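Local coordinates for protein Sec-alkylsulfatase (PDB 4AXH) that catalyses the zinc-dependent hydrolysis of (R)-secondary alkyl sulfates with strict inversion of configuration, releasing (S)-alcohols and sulfate, at residues Ile192-Val197 and Thr260-Asn265; Thr151-Ala156 and Asn256-Leu261; Ser142-Ile147 and Pro168-Val173; Asp278-Glu283 and Leu300-Val305; Trp574-Leu579 and Val607-Pro612. All coordinates share one frame; numbering follows the deposited sequence.

Interaction 1. Residues Ile192-Val197 and Thr260-Asn265; sequences IDEADV and TLVAPN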
# COMPACT_ATOMS: atom_id res chain seq x y z
N ILE A 192 -9.32 35.43 -2.65
CA ILE A 192 -8.04 36.14 -2.48
C ILE A 192 -7.21 36.21 -3.79
O ILE A 192 -7.45 35.44 -4.72
CB ILE A 192 -7.16 35.65 -1.25
CG1 ILE A 192 -6.68 34.21 -1.45
CG2 ILE A 192 -7.87 35.82 0.08
CD1 ILE A 192 -5.35 34.08 -1.70
N ASP A 193 -6.22 37.13 -3.82
CA ASP A 193 -5.35 37.29 -4.98
C ASP A 193 -3.91 36.87 -4.71
O ASP A 193 -3.38 37.30 -3.70
CB ASP A 193 -5.42 38.73 -5.48
CG ASP A 193 -6.82 39.17 -5.83
OD1 ASP A 193 -7.50 38.43 -6.62
OD2 ASP A 193 -7.25 40.23 -5.32
N GLU A 194 -3.27 36.03 -5.60
CA GLU A 194 -1.89 35.60 -5.36
C GLU A 194 -0.95 36.79 -5.26
O GLU A 194 0.01 36.72 -4.47
CB GLU A 194 -1.38 34.46 -6.29
CG GLU A 194 0.03 33.94 -5.97
CD GLU A 194 0.23 32.60 -5.27
OE1 GLU A 194 -0.06 31.56 -5.92
OE2 GLU A 194 0.78 32.57 -4.14
N ALA A 195 -1.24 37.89 -5.97
CA ALA A 195 -0.45 39.12 -5.87
C ALA A 195 -0.32 39.56 -4.40
O ALA A 195 0.78 39.88 -3.97
CB ALA A 195 -1.08 40.23 -6.69
N ASP A 196 -1.44 39.54 -3.62
CA ASP A 196 -1.47 39.94 -2.20
C ASP A 196 -0.67 38.97 -1.32
O ASP A 196 -0.09 39.40 -0.32
CB ASP A 196 -2.91 40.04 -1.68
CG ASP A 196 -3.78 41.09 -2.34
OD1 ASP A 196 -3.23 41.99 -3.00
OD2 ASP A 196 -5.01 41.05 -2.15
N VAL A 197 -0.67 37.67 -1.69
CA VAL A 197 0.04 36.62 -0.98
C VAL A 197 1.53 36.88 -1.17
O VAL A 197 2.23 37.10 -0.18
CB VAL A 197 -0.42 35.20 -1.42
CG1 VAL A 197 0.47 34.10 -0.86
CG2 VAL A 197 -1.86 34.97 -1.03
N THR A 260 -8.95 26.06 -7.87
CA THR A 260 -7.81 26.96 -7.84
C THR A 260 -6.71 26.47 -6.91
O THR A 260 -6.95 25.62 -6.04
CB THR A 260 -8.25 28.41 -7.47
OG1 THR A 260 -8.45 28.51 -6.06
CG2 THR A 260 -9.49 28.89 -8.25
N LEU A 261 -5.51 27.03 -7.08
CA LEU A 261 -4.36 26.72 -6.25
C LEU A 261 -3.56 27.99 -6.04
O LEU A 261 -2.90 28.44 -6.96
CB LEU A 261 -3.48 25.66 -6.93
CG LEU A 261 -2.82 24.65 -6.02
CD1 LEU A 261 -2.45 23.39 -6.80
CD2 LEU A 261 -1.63 25.24 -5.34
N VAL A 262 -3.66 28.60 -4.86
CA VAL A 262 -2.83 29.75 -4.56
C VAL A 262 -1.74 29.37 -3.57
O VAL A 262 -2.02 28.95 -2.45
CB VAL A 262 -3.46 31.17 -4.41
CG1 VAL A 262 -4.91 31.24 -4.88
CG2 VAL A 262 -3.25 31.78 -3.03
N ALA A 263 -0.48 29.39 -4.04
CA ALA A 263 0.69 29.02 -3.27
C ALA A 263 0.74 29.64 -1.88
O ALA A 263 0.46 30.83 -1.73
CB ALA A 263 1.94 29.38 -4.04
N PRO A 264 1.07 28.84 -0.84
CA PRO A 264 1.18 29.39 0.52
C PRO A 264 2.38 30.34 0.71
O PRO A 264 3.36 30.32 -0.04
CB PRO A 264 1.31 28.16 1.41
CG PRO A 264 1.01 26.99 0.51
CD PRO A 264 1.40 27.40 -0.84
N ASN A 265 2.27 31.17 1.73
CA ASN A 265 3.19 32.20 2.17
C ASN A 265 4.14 31.55 3.20
O ASN A 265 5.34 31.46 2.96
CB ASN A 265 2.36 33.25 2.90
CG ASN A 265 2.73 34.65 2.66
OD1 ASN A 265 2.05 35.34 1.91
ND2 ASN A 265 3.73 35.14 3.39
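Glu194 reaches from the first turn of helix 194-199 to the backbone of the segment Thr260-Asn265, and its carboxylate makes the polar part of the contact. Ala263 N donates to Glu194 OE1 at 2.9 Å; the bond is bent, 134° at the hydrogen, and enters on the syn side of the carboxylate, somewhat out of its plane. CG stands anti to the backbone N (chi1 -176°) and the chain then turns at chi2, which swings the acid group onto Val262 and Ala263. Its other oxygen, Glu194 OE2, rests 3.4 Å from the methyl Ala263 CB. Glu194 has two modelled positions and this bond belongs to one, so it is less certain than the rest.

The apolar contacts centre on one methyl, Val262 CG2. Ile192 CD1 meets Val262 CG2 at 3.4 Å, and Val197 CG2 lies 4.0 Å from the same carbon, Val262 CG2. The other methyl of Val197, CG1, lies 3.4 Å from Ala263 O.

Around the contact, helix 188-191 adds Ala188 and Arg189 against Val262, whose carbonyl is hydrogen-bonded to Tyr177 OH. Val197 and Pro264 both rest on Val204 of strand 203-207, and Leu261 and Pro264 pack on Met211 of helix 210-219, where the loop runs into edge strand 266-268.

Interaction 2. Residues Thr151-Ala156 and Asn256-Leu261; sequences TTAETA and NATNTL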
# COMPACT_ATOMS: atom_id res chain seq x y z
N THR A 151 -13.93 23.91 -1.93
CA THR A 151 -13.51 23.18 -3.13
C THR A 151 -13.42 24.06 -4.38
O THR A 151 -12.59 23.80 -5.25
CB THR A 151 -14.53 22.03 -3.41
OG1 THR A 151 -14.90 21.41 -2.20
CG2 THR A 151 -14.00 21.00 -4.33
N THR A 152 -14.35 25.01 -4.52
CA THR A 152 -14.45 25.82 -5.72
C THR A 152 -14.51 27.31 -5.44
O THR A 152 -14.90 27.73 -4.36
CB THR A 152 -15.65 25.36 -6.54
OG1 THR A 152 -16.86 25.82 -5.93
CG2 THR A 152 -15.69 23.84 -6.72
N ALA A 153 -14.13 28.12 -6.44
CA ALA A 153 -14.13 29.58 -6.33
C ALA A 153 -15.56 30.12 -6.09
O ALA A 153 -15.75 31.06 -5.29
CB ALA A 153 -13.52 30.17 -7.59
N GLU A 154 -16.56 29.48 -6.74
CA GLU A 154 -17.98 29.86 -6.62
C GLU A 154 -18.53 29.58 -5.24
O GLU A 154 -19.27 30.40 -4.71
CB GLU A 154 -18.85 29.19 -7.72
CG GLU A 154 -18.41 29.47 -9.15
CD GLU A 154 -17.35 28.51 -9.66
OE1 GLU A 154 -16.78 27.76 -8.83
OE2 GLU A 154 -17.06 28.53 -10.87
N THR A 155 -18.13 28.44 -4.63
CA THR A 155 -18.56 28.10 -3.27
C THR A 155 -17.86 28.95 -2.22
O THR A 155 -18.54 29.49 -1.32
CB THR A 155 -18.68 26.57 -3.04
OG1 THR A 155 -17.43 25.94 -3.25
CG2 THR A 155 -19.74 25.92 -3.93
N ALA A 156 -16.55 29.18 -2.38
CA ALA A 156 -15.76 30.07 -1.51
C ALA A 156 -16.39 31.46 -1.46
O ALA A 156 -16.59 32.01 -0.37
CB ALA A 156 -14.35 30.18 -2.05
N ASN A 256 -19.74 21.56 -12.23
CA ASN A 256 -19.48 22.64 -13.20
C ASN A 256 -18.72 23.85 -12.59
O ASN A 256 -19.01 25.01 -12.92
CB ASN A 256 -20.81 23.08 -13.85
CG ASN A 256 -21.61 21.96 -14.47
OD1 ASN A 256 -21.20 21.36 -15.46
ND2 ASN A 256 -22.79 21.66 -13.89
N ALA A 257 -17.74 23.58 -11.73
CA ALA A 257 -17.06 24.68 -11.06
C ALA A 257 -15.55 24.81 -11.30
O ALA A 257 -14.95 24.01 -12.02
CB ALA A 257 -17.38 24.63 -9.59
N THR A 258 -14.95 25.85 -10.70
CA THR A 258 -13.54 26.12 -10.91
C THR A 258 -12.68 25.80 -9.67
O THR A 258 -12.99 26.29 -8.58
CB THR A 258 -13.37 27.57 -11.40
OG1 THR A 258 -13.81 28.43 -10.36
CG2 THR A 258 -14.22 27.87 -12.63
N ASN A 259 -11.62 24.98 -9.85
CA ASN A 259 -10.68 24.62 -8.79
C ASN A 259 -9.38 25.42 -8.97
O ASN A 259 -8.79 25.50 -10.06
CB ASN A 259 -10.40 23.11 -8.76
CG ASN A 259 -11.64 22.25 -8.76
OD1 ASN A 259 -11.84 21.41 -9.65
ND2 ASN A 259 -12.51 22.47 -7.79
N THR A 260 -8.95 26.06 -7.87
CA THR A 260 -7.81 26.96 -7.84
C THR A 260 -6.71 26.47 -6.91
O THR A 260 -6.95 25.62 -6.04
CB THR A 260 -8.25 28.41 -7.47
OG1 THR A 260 -8.45 28.51 -6.06
CG2 THR A 260 -9.49 28.89 -8.25
N LEU A 261 -5.51 27.03 -7.08
CA LEU A 261 -4.36 26.72 -6.25
C LEU A 261 -3.56 27.99 -6.04
O LEU A 261 -2.90 28.44 -6.96
CB LEU A 261 -3.48 25.66 -6.93
CG LEU A 261 -2.82 24.65 -6.02
CD1 LEU A 261 -2.45 23.39 -6.80
CD2 LEU A 261 -1.63 25.24 -5.34
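Glu154, in the first turn of helix 153-164, bends back over Ala257 and Thr258 of the loop opposite. From CB, the chain leaves with CG beside the backbone N and then turns at chi2 (86°), which brings the carboxylate onto Thr258, the two side chains crossing at about a right angle. Glu154 CD comes to 3.6 Å from Thr258 OG1. At the tip, Glu154 OE1 takes the backbone N of Thr258 at 3.2 Å in an almost straight bond (177° at the hydrogen) on its syn lone pair, and the same oxygen touches the methyl of Ala257. Glu154 OE2 lies 3.4 Å from Thr258 CG2; the hydroxyl of Thr258 makes a weak bond to the carboxylate, which of the two oxygens being unsettled.

Two further bonds fasten the start of the helix. Ala153 N donates to Thr258 O at 3.0 Å, nearly in line with the carbonyl, so the loop supplies an acceptor to an N-H of the first turn. Asn259 ND2 gives a bond of 2.9 Å to Thr151 O, coming from above that carbonyl's plane, 41° out of it. At the N-cap position, Thr152 sets its CG2 3.4 Å from Ala257 CB, while its OG1 is hydrogen-bonded to Thr155 OG1.

Asp131 is hydrogen-bonded to the hydroxyls of Thr151 and Thr155. Thr151 also touches Asp183, a zinc ligand in helix 182-185, Ala257 and Thr155 pack on Val83 of strand 82-85, and Thr260 is tied to Gly186.

Interaction 3. Residues Ser142-Ile147 and Pro168-Val173; sequences SGLVLI and PKKPIV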
# COMPACT_ATOMS: atom_id res chain seq x y z
N SER A 142 -8.17 43.54 12.79
CA SER A 142 -8.54 44.33 11.61
C SER A 142 -9.40 43.61 10.56
O SER A 142 -10.45 44.12 10.18
CB SER A 142 -7.31 44.97 10.97
OG SER A 142 -6.33 44.01 10.58
N GLY A 143 -8.93 42.44 10.11
CA GLY A 143 -9.62 41.67 9.08
C GLY A 143 -10.12 40.33 9.55
O GLY A 143 -10.65 40.23 10.66
N LEU A 144 -9.97 39.31 8.69
CA LEU A 144 -10.44 37.94 8.92
C LEU A 144 -9.35 36.91 8.72
O LEU A 144 -8.54 37.01 7.79
CB LEU A 144 -11.60 37.56 7.97
CG LEU A 144 -12.87 38.43 7.95
CD1 LEU A 144 -13.79 37.96 6.87
CD2 LEU A 144 -13.61 38.41 9.26
N VAL A 145 -9.35 35.90 9.58
CA VAL A 145 -8.45 34.76 9.45
C VAL A 145 -9.29 33.56 9.15
O VAL A 145 -10.26 33.27 9.85
CB VAL A 145 -7.34 34.58 10.52
CG1 VAL A 145 -7.85 34.91 11.90
CG2 VAL A 145 -6.69 33.20 10.46
N LEU A 146 -9.02 32.98 7.99
CA LEU A 146 -9.77 31.87 7.45
C LEU A 146 -9.02 30.57 7.55
O LEU A 146 -7.82 30.49 7.30
CB LEU A 146 -10.05 32.18 5.99
CG LEU A 146 -11.39 32.69 5.59
CD1 LEU A 146 -11.76 33.95 6.32
CD2 LEU A 146 -11.42 32.93 4.11
N ILE A 147 -9.74 29.52 7.91
CA ILE A 147 -9.18 28.18 7.86
C ILE A 147 -9.97 27.45 6.81
O ILE A 147 -11.18 27.29 6.95
CB ILE A 147 -8.79 27.41 9.19
CG1 ILE A 147 -9.09 25.92 9.12
CG2 ILE A 147 -9.26 28.06 10.50
CD1 ILE A 147 -8.04 25.16 8.45
N PRO A 168 -19.80 42.01 9.98
CA PRO A 168 -19.22 43.21 9.35
C PRO A 168 -18.19 42.87 8.28
O PRO A 168 -17.38 41.97 8.44
CB PRO A 168 -18.58 43.97 10.53
CG PRO A 168 -18.26 42.91 11.53
CD PRO A 168 -19.37 41.89 11.39
N LYS A 169 -18.27 43.64 7.20
CA LYS A 169 -17.41 43.58 6.03
C LYS A 169 -15.99 44.03 6.34
O LYS A 169 -15.79 45.18 6.70
CB LYS A 169 -18.02 44.44 4.92
CG LYS A 169 -17.36 44.20 3.60
CD LYS A 169 -17.01 42.74 3.35
CE LYS A 169 -15.53 42.54 3.24
NZ LYS A 169 -15.15 41.99 1.94
N LYS A 170 -15.03 43.12 6.24
CA LYS A 170 -13.61 43.31 6.60
C LYS A 170 -12.73 42.60 5.57
O LYS A 170 -13.22 41.66 4.94
CB LYS A 170 -13.31 42.64 7.99
CG LYS A 170 -14.19 43.05 9.18
CD LYS A 170 -13.75 42.37 10.47
CE LYS A 170 -14.88 41.65 11.20
NZ LYS A 170 -14.95 42.03 12.65
N PRO A 171 -11.43 42.94 5.39
CA PRO A 171 -10.64 42.16 4.42
C PRO A 171 -10.29 40.80 4.99
O PRO A 171 -10.72 40.48 6.08
CB PRO A 171 -9.36 43.02 4.25
CG PRO A 171 -9.22 43.75 5.53
CD PRO A 171 -10.60 44.03 6.00
N ILE A 172 -9.45 40.04 4.27
CA ILE A 172 -8.90 38.75 4.65
C ILE A 172 -7.42 39.00 4.85
O ILE A 172 -6.72 39.35 3.90
CB ILE A 172 -9.20 37.67 3.58
CG1 ILE A 172 -10.73 37.39 3.54
CG2 ILE A 172 -8.40 36.40 3.84
CD1 ILE A 172 -11.27 36.66 2.31
N VAL A 173 -6.97 38.90 6.10
CA VAL A 173 -5.57 39.12 6.48
C VAL A 173 -4.80 37.79 6.39
O VAL A 173 -3.61 37.76 6.06
CB VAL A 173 -5.46 39.75 7.89
CG1 VAL A 173 -4.00 40.00 8.28
CG2 VAL A 173 -6.26 41.04 7.98
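A beta-alpha-beta crossover brings Leu144, in strand 144-147, beside Ile172 and Val173, at the start of strand 172-176; helix 153-164 makes the connection. Val173 N donates to Leu144 O at 3.0 Å, a bent bond with 142° at the hydrogen. With CG beside the backbone N (chi1 -56°), the Leu144 side chain is laid against the neighbouring carbonyl, Leu144 CG being 3.5 Å from Pro171 O. Farther along, Leu146 CD2 meets Ile172 CD1 at 4.1 Å, the two side chains crossing at about a right angle on the side where Leu160 of the helix covers both. The two strands are parallel neighbours in the mixed sheet of the metallo-beta-lactamase domain, with strand 135-138 flanking 144-147 on its other edge. Ahead of the strands, Gly143 CA lies 3.4 Å from Pro171 O, and Val173 CG2 comes to 3.6 Å from Gly143 CA. Lys170 runs its methylenes past Ser142 O and across Leu144, with Lys170 CE 4.0 Å from Leu144 CD2 in the one of its two modelled positions described here. Ser142 OG rests beside Val173 CG2 and is hydrogen-bonded to Asp278.

Interaction 4. Residues Asp278-Glu283 and Leu300-Val305; sequences DGVELE and LPQFKV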
# COMPACT_ATOMS: atom_id res chain seq x y z
N ASP A 278 -3.13 39.20 13.27
CA ASP A 278 -4.31 40.04 13.52
C ASP A 278 -4.92 39.83 14.92
O ASP A 278 -6.15 39.88 15.10
CB ASP A 278 -5.34 39.94 12.38
CG ASP A 278 -6.20 41.18 12.22
OD1 ASP A 278 -5.69 42.30 12.47
OD2 ASP A 278 -7.38 41.04 11.81
N GLY A 279 -4.05 39.63 15.90
CA GLY A 279 -4.44 39.42 17.29
C GLY A 279 -5.18 38.11 17.48
O GLY A 279 -6.10 38.04 18.30
N VAL A 280 -4.79 37.08 16.70
CA VAL A 280 -5.37 35.74 16.72
C VAL A 280 -4.22 34.79 16.94
O VAL A 280 -3.27 34.78 16.16
CB VAL A 280 -6.18 35.42 15.42
CG1 VAL A 280 -6.66 33.98 15.42
CG2 VAL A 280 -7.37 36.36 15.26
N GLU A 281 -4.29 34.02 18.04
CA GLU A 281 -3.28 33.03 18.38
C GLU A 281 -3.66 31.72 17.71
O GLU A 281 -4.81 31.27 17.79
CB GLU A 281 -3.20 32.83 19.91
CG GLU A 281 -2.23 33.73 20.64
CD GLU A 281 -2.40 33.66 22.14
OE1 GLU A 281 -2.00 32.63 22.74
OE2 GLU A 281 -2.98 34.61 22.71
N LEU A 282 -2.68 31.11 17.03
CA LEU A 282 -2.82 29.85 16.31
C LEU A 282 -1.67 28.95 16.69
O LEU A 282 -0.52 29.36 16.57
CB LEU A 282 -2.77 30.06 14.77
CG LEU A 282 -3.55 31.23 14.17
CD1 LEU A 282 -2.99 31.62 12.83
CD2 LEU A 282 -5.00 30.90 14.04
N GLU A 283 -1.99 27.74 17.16
CA GLU A 283 -1.04 26.67 17.44
C GLU A 283 -1.42 25.59 16.42
O GLU A 283 -2.59 25.17 16.35
CB GLU A 283 -1.15 26.14 18.88
CG GLU A 283 -0.05 25.15 19.25
CD GLU A 283 0.12 24.75 20.71
OE1 GLU A 283 -0.52 25.39 21.58
OE2 GLU A 283 0.90 23.81 20.98
N LEU A 300 -6.83 26.86 18.94
CA LEU A 300 -7.04 28.27 19.18
C LEU A 300 -6.97 28.50 20.67
O LEU A 300 -7.99 28.38 21.37
CB LEU A 300 -8.37 28.76 18.57
CG LEU A 300 -8.46 28.59 17.06
CD1 LEU A 300 -9.83 28.98 16.56
CD2 LEU A 300 -7.37 29.38 16.36
N PRO A 301 -5.74 28.78 21.19
CA PRO A 301 -5.59 28.98 22.65
C PRO A 301 -6.50 30.04 23.26
O PRO A 301 -7.04 29.80 24.34
CB PRO A 301 -4.09 29.21 22.86
CG PRO A 301 -3.54 29.46 21.52
CD PRO A 301 -4.45 28.90 20.50
N GLN A 302 -6.77 31.13 22.53
CA GLN A 302 -7.64 32.22 22.98
C GLN A 302 -9.08 31.81 23.12
O GLN A 302 -9.79 32.34 23.98
CB GLN A 302 -7.57 33.42 22.02
CG GLN A 302 -6.22 34.11 21.92
CD GLN A 302 -6.10 34.90 20.64
OE1 GLN A 302 -6.90 34.80 19.70
NE2 GLN A 302 -5.07 35.70 20.56
N PHE A 303 -9.54 30.90 22.24
CA PHE A 303 -10.92 30.46 22.16
C PHE A 303 -11.20 29.14 22.88
O PHE A 303 -12.37 28.82 23.12
CB PHE A 303 -11.32 30.32 20.69
CG PHE A 303 -11.40 31.62 19.92
CD1 PHE A 303 -10.26 32.17 19.35
CD2 PHE A 303 -12.62 32.23 19.69
CE1 PHE A 303 -10.33 33.37 18.64
CE2 PHE A 303 -12.70 33.42 18.96
CZ PHE A 303 -11.55 33.98 18.45
N LYS A 304 -10.13 28.37 23.23
CA LYS A 304 -10.26 27.05 23.87
C LYS A 304 -11.05 26.09 22.94
O LYS A 304 -11.87 25.28 23.42
CB LYS A 304 -10.88 27.14 25.29
CG LYS A 304 -9.88 27.37 26.41
CD LYS A 304 -10.51 27.06 27.77
CE LYS A 304 -9.73 26.02 28.53
NZ LYS A 304 -10.62 25.06 29.26
N VAL A 305 -10.83 26.22 21.60
CA VAL A 305 -11.45 25.42 20.54
C VAL A 305 -10.36 24.68 19.78
O VAL A 305 -9.26 25.22 19.59
CB VAL A 305 -12.45 26.16 19.58
CG1 VAL A 305 -13.30 27.20 20.29
CG2 VAL A 305 -11.76 26.78 18.40
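The amide of Gln302, in the turn of a beta hairpin between strands 296-300 and 305-307, and the carboxylate of Glu281 meet with their planes 84° apart. Over the face of the amide stands the backbone N of Glu281, which donates to Gln302 OE1 at 3.2 Å from 57° out of the carbonyl plane; the hydrogen points well at the oxygen, but the approach is side-on and uses no lone pair. At the amide's nitrogen end, Gln302 NE2 donates to Glu281 OE2 at 3.2 Å, meeting that oxygen on its anti side and 33° out of the carboxylate plane. A weak bond from Gln302 NE2 to Gly279 O, 3.4 Å long, adds a second acceptor for the same nitrogen. The amide is held loosely, since Glu281 N also lies 3.1 Å from Gln302 NE2, where two donors face each other.

In the hairpin a G1 beta bulge sets Lys304 and Val305 opposite the single residue Leu300. The hairpin lies beside strand 280-286, the antiparallel neighbour of 296-300 in the second sheet of the metallo-beta-lactamase domain. Glu281 stays extended beyond CG, and its other oxygen, OE1, forms a salt bridge with Arg274 of strand 272-277, so the carboxylate links the turn to that strand. Pro301 packs against the same side chain, crossing it obliquely, with Pro301 CG 3.7 Å from Glu281 OE1, while Pro301 CD lies 3.6 Å from the carbonyl Glu281 O.

On the buried side, Leu282 and Leu300 run alongside each other in one direction, Leu282 CD2 meeting Leu300 CD2 at 3.6 Å.

Interaction 5. Residues Trp574-Leu579 and Val607-Pro612; sequences WVFEDL and VKLTKP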
# COMPACT_ATOMS: atom_id res chain seq x y z
N TRP A 574 16.15 19.03 -22.64
CA TRP A 574 15.15 20.08 -22.51
C TRP A 574 15.75 21.15 -21.60
O TRP A 574 16.32 20.82 -20.55
CB TRP A 574 13.86 19.51 -21.90
CG TRP A 574 13.09 18.60 -22.80
CD1 TRP A 574 13.37 17.30 -23.09
CD2 TRP A 574 11.88 18.91 -23.49
NE1 TRP A 574 12.44 16.80 -23.97
CE2 TRP A 574 11.49 17.76 -24.21
CE3 TRP A 574 11.06 20.06 -23.56
CZ2 TRP A 574 10.34 17.71 -25.00
CZ3 TRP A 574 9.93 20.02 -24.35
CH2 TRP A 574 9.58 18.86 -25.07
N VAL A 575 15.69 22.41 -22.04
CA VAL A 575 16.24 23.53 -21.28
C VAL A 575 15.24 24.63 -21.13
O VAL A 575 14.70 25.12 -22.12
CB VAL A 575 17.70 23.98 -21.65
CG1 VAL A 575 18.30 23.18 -22.81
CG2 VAL A 575 17.83 25.49 -21.87
N PHE A 576 14.94 24.96 -19.88
CA PHE A 576 13.96 25.96 -19.52
C PHE A 576 14.64 27.20 -18.95
O PHE A 576 15.01 27.23 -17.77
CB PHE A 576 12.93 25.36 -18.54
CG PHE A 576 12.07 24.26 -19.11
CD1 PHE A 576 12.50 22.93 -19.08
CD2 PHE A 576 10.82 24.54 -19.64
CE1 PHE A 576 11.69 21.91 -19.59
CE2 PHE A 576 10.02 23.51 -20.15
CZ PHE A 576 10.46 22.20 -20.13
N GLU A 577 14.83 28.20 -19.81
CA GLU A 577 15.50 29.47 -19.51
C GLU A 577 14.89 30.26 -18.35
O GLU A 577 15.63 30.78 -17.50
CB GLU A 577 15.66 30.35 -20.78
CG GLU A 577 14.40 30.49 -21.65
CD GLU A 577 14.45 30.02 -23.10
OE1 GLU A 577 15.27 29.13 -23.43
OE2 GLU A 577 13.65 30.54 -23.92
N ASP A 578 13.55 30.30 -18.28
CA ASP A 578 12.81 30.99 -17.22
C ASP A 578 12.92 30.28 -15.86
O ASP A 578 12.71 30.91 -14.82
CB ASP A 578 11.33 31.13 -17.63
CG ASP A 578 10.57 29.81 -17.69
OD1 ASP A 578 11.13 28.83 -18.23
OD2 ASP A 578 9.42 29.77 -17.17
N LEU A 579 13.22 28.96 -15.88
CA LEU A 579 13.32 28.10 -14.71
C LEU A 579 14.75 27.79 -14.30
O LEU A 579 14.94 27.22 -13.22
CB LEU A 579 12.64 26.76 -15.01
CG LEU A 579 11.15 26.64 -14.73
CD1 LEU A 579 10.55 25.57 -15.58
CD2 LEU A 579 10.91 26.31 -13.27
N VAL A 607 15.89 20.92 -26.69
CA VAL A 607 14.68 21.74 -26.75
C VAL A 607 14.71 22.92 -25.77
O VAL A 607 14.46 22.76 -24.58
CB VAL A 607 13.39 20.88 -26.58
CG1 VAL A 607 12.17 21.60 -27.14
CG2 VAL A 607 13.52 19.49 -27.22
N LYS A 608 15.02 24.12 -26.30
CA LYS A 608 15.04 25.37 -25.53
C LYS A 608 13.66 26.03 -25.63
O LYS A 608 13.18 26.27 -26.74
CB LYS A 608 16.13 26.33 -26.05
CG LYS A 608 17.56 25.78 -26.03
CD LYS A 608 18.61 26.88 -25.83
CE LYS A 608 18.75 27.88 -26.97
NZ LYS A 608 19.44 29.12 -26.53
N LEU A 609 13.02 26.28 -24.47
CA LEU A 609 11.69 26.88 -24.33
C LEU A 609 11.51 27.36 -22.91
O LEU A 609 12.42 27.20 -22.09
CB LEU A 609 10.57 25.85 -24.68
CG LEU A 609 10.26 24.69 -23.69
CD1 LEU A 609 9.07 23.90 -24.16
CD2 LEU A 609 11.43 23.72 -23.55
N THR A 610 10.34 27.91 -22.60
CA THR A 610 10.00 28.37 -21.25
C THR A 610 8.83 27.53 -20.72
O THR A 610 8.11 26.92 -21.52
CB THR A 610 9.67 29.88 -21.24
OG1 THR A 610 8.41 30.12 -21.86
CG2 THR A 610 10.75 30.73 -21.89
N LYS A 611 8.62 27.51 -19.37
CA LYS A 611 7.49 26.79 -18.77
C LYS A 611 6.14 27.32 -19.33
O LYS A 611 5.37 26.49 -19.82
CB LYS A 611 7.51 26.82 -17.23
CG LYS A 611 6.54 25.81 -16.58
CD LYS A 611 5.71 26.45 -15.46
CE LYS A 611 4.64 25.54 -14.91
NZ LYS A 611 3.96 26.14 -13.72
N PRO A 612 5.87 28.67 -19.40
CA PRO A 612 4.59 29.11 -19.99
C PRO A 612 4.34 28.61 -21.42
O PRO A 612 3.20 28.29 -21.73
CB PRO A 612 4.63 30.64 -19.87
CG PRO A 612 6.04 31.00 -19.56
CD PRO A 612 6.65 29.82 -18.89
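Trp574 and Val607 project together from two parallel strands, 570-576 and 605-609, adjacent in the five-stranded sheet of the alkylsulfatase C-terminal domain, a member of the SCP2 clan. Val607 CB stands over the six-membered ring of Trp574, 4.0 Å from its centroid, in a CH-pi contact. Two residues further along the strand, on the same face of the sheet, Leu609 serves two rings: its CD2 is 4.0 Å from the centroid of Phe576, over the face, and 3.7 Å from Trp574 CE3, at the rim of the indole. Leu609 CG sits between the backbone N and the carbonyl carbon (chi1 73°), which turns both methyls toward the aromatics. Leu614, in helix 611-618, closes on all of Trp574, Phe576 and Leu609. Backbone bonds Val575 N to Val607 O (2.8 Å) and Leu609 N to Val575 O (3.1 Å) hold the strands together.

Past the strands, Asp578 crosses Thr610 at about a right angle. Thr610 is the N-cap of helix 611-618, and the carboxylate lies at that helix start, where its charge would probably be favoured. Lys611 N donates to Asp578 OD1 at 3.1 Å on the syn side, with a weaker branch of 3.3 Å from Lys611 N to Asp578 OD2.

How the interactions relate
Interactions 1 to 4 all belong to the metallo-beta-lactamase domain; interaction 5 lies in the C-terminal domain, its centre about 45 Å from that of interaction 4. Interactions 1 and 2 fall on one continuous loop and share Thr260 and Leu261, their centres about 14 Å apart. Interaction 2 is near the catalytic metals: the side chain of Thr151 comes within about 7 Å of a zinc ion. Interaction 1 touches interaction 3 where Ile192 CG2 packs on Ile172 CG2 at 3.8 Å. Besides its Ser142 bond, Asp278 of interaction 4 probably bonds to interaction 3 through OD2, 2.7 Å from Gly143 N, and Val145 CG1 packs on Val280 CG2 at 3.7 Å, linking the sheet of strand 144-147 to that of strand 280-286.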